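Acetyl-CoA acetyltransferase (Elizabethkingia anophelis NUHP1, PDB 6BN2) probably catalyses the reversible condensation of two acetyl-CoA molecules to acetoacetyl-CoA and free CoA, as a homotetrameric thiolase. Local coordinates at residues Glu180-Phe185 with Val330-Asn335. Sequence-based numbering, arbitrary orientation.
Sequences EEQDAF and VGLANN
Phe185 and Leu332 run past each other in opposite directions, each reaching for the other's helix. CG of Phe185 stands anti to the backbone N (chi1 -180°), which carries the ring out to helix 328-338; there Leu332 CD2 comes obliquely against the ring, 3.5 Å from Phe185 CD1. Gly331 offers no side chain here, and the outer end of the ring lies directly against its main chain, with Phe185 CZ 3.9 Å from Gly331 CA. Leu332 returns the contact with its other methyl: CD1 reaches the backbone of helix 179-198, 3.5 Å from Glu181 O and 3.8 Å from Gln182 CA. The segments 180-185 and 330-335 cross nearly at right angles (102°), with their axes 10.1 Å apart at closest approach, and their helices join the N-terminal and C-terminal thiolase family regions of the chain. Around this crossing the Phe185 side chain also touches Ser328 and Glu325, and that of Leu332 touches Ile177. Glu181 brings its CB to Leu332 CD1, while its OE1 accepts a hydrogen bond from Thr178 N. Gln182 passes Leu332 at a slant, its CG 4.1 Å from Leu332 CD1, then extends onward to donate from NE2 to Ile177 O.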
loop_
_atom_site.group_PDB
_atom_site.type_symbol
_atom_site.label_atom_id
_atom_site.label_comp_id
_atom_site.label_asym_id
_atom_site.label_seq_id
_atom_site.Cartn_x
_atom_site.Cartn_y
_atom_site.Cartn_z
ATOM N N GLU A 180 -13.478 35.317 1.529
ATOM C CA GLU A 180 -14.835 35.392 0.993
ATOM C C GLU A 180 -15.031 34.420 -0.163
ATOM O O GLU A 180 -16.089 33.788 -0.279
ATOM C CB GLU A 180 -15.147 36.821 0.547
ATOM C CG GLU A 180 -15.278 37.826 1.691
ATOM C CD GLU A 180 -13.946 38.266 2.308
ATOM O OE1 GLU A 180 -12.859 37.958 1.753
ATOM O OE2 GLU A 180 -13.997 38.932 3.366
ATOM N N GLU A 181 -14.021 34.282 -1.029
ATOM C CA GLU A 181 -14.146 33.344 -2.143
ATOM C C GLU A 181 -14.193 31.905 -1.651
ATOM O O GLU A 181 -14.965 31.092 -2.176
ATOM C CB GLU A 181 -12.992 33.538 -3.133
ATOM C CG GLU A 181 -13.085 34.867 -3.884
ATOM C CD GLU A 181 -11.770 35.305 -4.530
ATOM O OE1 GLU A 181 -10.714 34.663 -4.299
ATOM O OE2 GLU A 181 -11.786 36.312 -5.269
ATOM N N GLN A 182 -13.368 31.569 -0.653
ATOM C CA GLN A 182 -13.392 30.220 -0.097
ATOM C C GLN A 182 -14.734 29.922 0.555
ATOM O O GLN A 182 -15.269 28.814 0.426
ATOM C CB GLN A 182 -12.256 30.055 0.910
ATOM C CG GLN A 182 -10.889 30.097 0.258
ATOM C CD GLN A 182 -9.764 30.062 1.265
ATOM O OE1 GLN A 182 -9.765 29.241 2.182
ATOM N NE2 GLN A 182 -8.793 30.950 1.099
ATOM N N ASP A 183 -15.291 30.901 1.269
ATOM C CA ASP A 183 -16.590 30.691 1.901
ATOM C C ASP A 183 -17.687 30.503 0.860
ATOM O O ASP A 183 -18.573 29.661 1.034
ATOM C CB ASP A 183 -16.916 31.859 2.833
ATOM C CG ASP A 183 -16.195 31.753 4.168
ATOM O OD1 ASP A 183 -15.538 30.709 4.415
ATOM O OD2 ASP A 183 -16.280 32.708 4.971
ATOM N N ALA A 184 -17.647 31.279 -0.225
ATOM C CA ALA A 184 -18.650 31.127 -1.275
ATOM C C ALA A 184 -18.540 29.761 -1.937
ATOM O O ALA A 184 -19.560 29.127 -2.239
ATOM C CB ALA A 184 -18.508 32.248 -2.310
ATOM N N PHE A 185 -17.310 29.291 -2.170
ATOM C CA PHE A 185 -17.116 27.951 -2.712
ATOM C C PHE A 185 -17.682 26.897 -1.769
ATOM O O PHE A 185 -18.360 25.955 -2.209
ATOM C CB PHE A 185 -15.617 27.709 -2.976
ATOM C CG PHE A 185 -15.292 26.338 -3.548
ATOM C CD1 PHE A 185 -15.047 26.183 -4.906
ATOM C CD2 PHE A 185 -15.214 25.217 -2.724
ATOM C CE1 PHE A 185 -14.739 24.937 -5.444
ATOM C CE2 PHE A 185 -14.917 23.967 -3.250
ATOM C CZ PHE A 185 -14.671 23.832 -4.619
ATOM N N VAL A 330 -8.208 24.686 -2.347
ATOM C CA VAL A 330 -7.669 23.748 -3.329
ATOM C C VAL A 330 -8.596 23.653 -4.533
ATOM O O VAL A 330 -8.153 23.694 -5.689
ATOM C CB VAL A 330 -7.425 22.376 -2.678
ATOM C CG1 VAL A 330 -7.120 21.303 -3.735
ATOM C CG2 VAL A 330 -6.286 22.498 -1.671
ATOM N N GLY A 331 -9.904 23.552 -4.286
ATOM C CA GLY A 331 -10.842 23.517 -5.397
ATOM C C GLY A 331 -10.737 24.766 -6.246
ATOM O O GLY A 331 -10.645 24.700 -7.478
ATOM N N LEU A 332 -10.713 25.928 -5.590
ATOM C CA LEU A 332 -10.639 27.190 -6.315
ATOM C C LEU A 332 -9.322 27.324 -7.066
ATOM O O LEU A 332 -9.296 27.808 -8.202
ATOM C CB LEU A 332 -10.811 28.359 -5.347
ATOM C CG LEU A 332 -12.231 28.491 -4.789
ATOM C CD1 LEU A 332 -12.271 29.417 -3.587
ATOM C CD2 LEU A 332 -13.172 28.998 -5.885
ATOM N N ALA A 333 -8.214 26.918 -6.444
ATOM C CA ALA A 333 -6.909 27.109 -7.077
ATOM C C ALA A 333 -6.775 26.272 -8.342
ATOM O O ALA A 333 -6.319 26.769 -9.378
ATOM C CB ALA A 333 -5.785 26.754 -6.102
ATOM N N ASN A 334 -7.156 24.995 -8.283
ATOM C CA ASN A 334 -7.034 24.173 -9.484
ATOM C C ASN A 334 -8.003 24.622 -10.576
ATOM O O ASN A 334 -7.651 24.587 -11.759
ATOM C CB ASN A 334 -7.210 22.694 -9.137
ATOM C CG ASN A 334 -5.995 22.140 -8.396
ATOM O OD1 ASN A 334 -4.912 22.005 -8.971
ATOM N ND2 ASN A 334 -6.154 21.870 -7.110
ATOM N N ASN A 335 -9.214 25.071 -10.216
ATOM C CA ASN A 335 -10.109 25.627 -11.237
ATOM C C ASN A 335 -9.478 26.839 -11.902
ATOM O O ASN A 335 -9.553 27.001 -13.128
ATOM C CB ASN A 335 -11.464 26.030 -10.629
ATOM C CG ASN A 335 -12.370 24.847 -10.351
ATOM O OD1 ASN A 335 -12.018 23.702 -10.621
ATOM N ND2 ASN A 335 -13.560 25.130 -9.802
#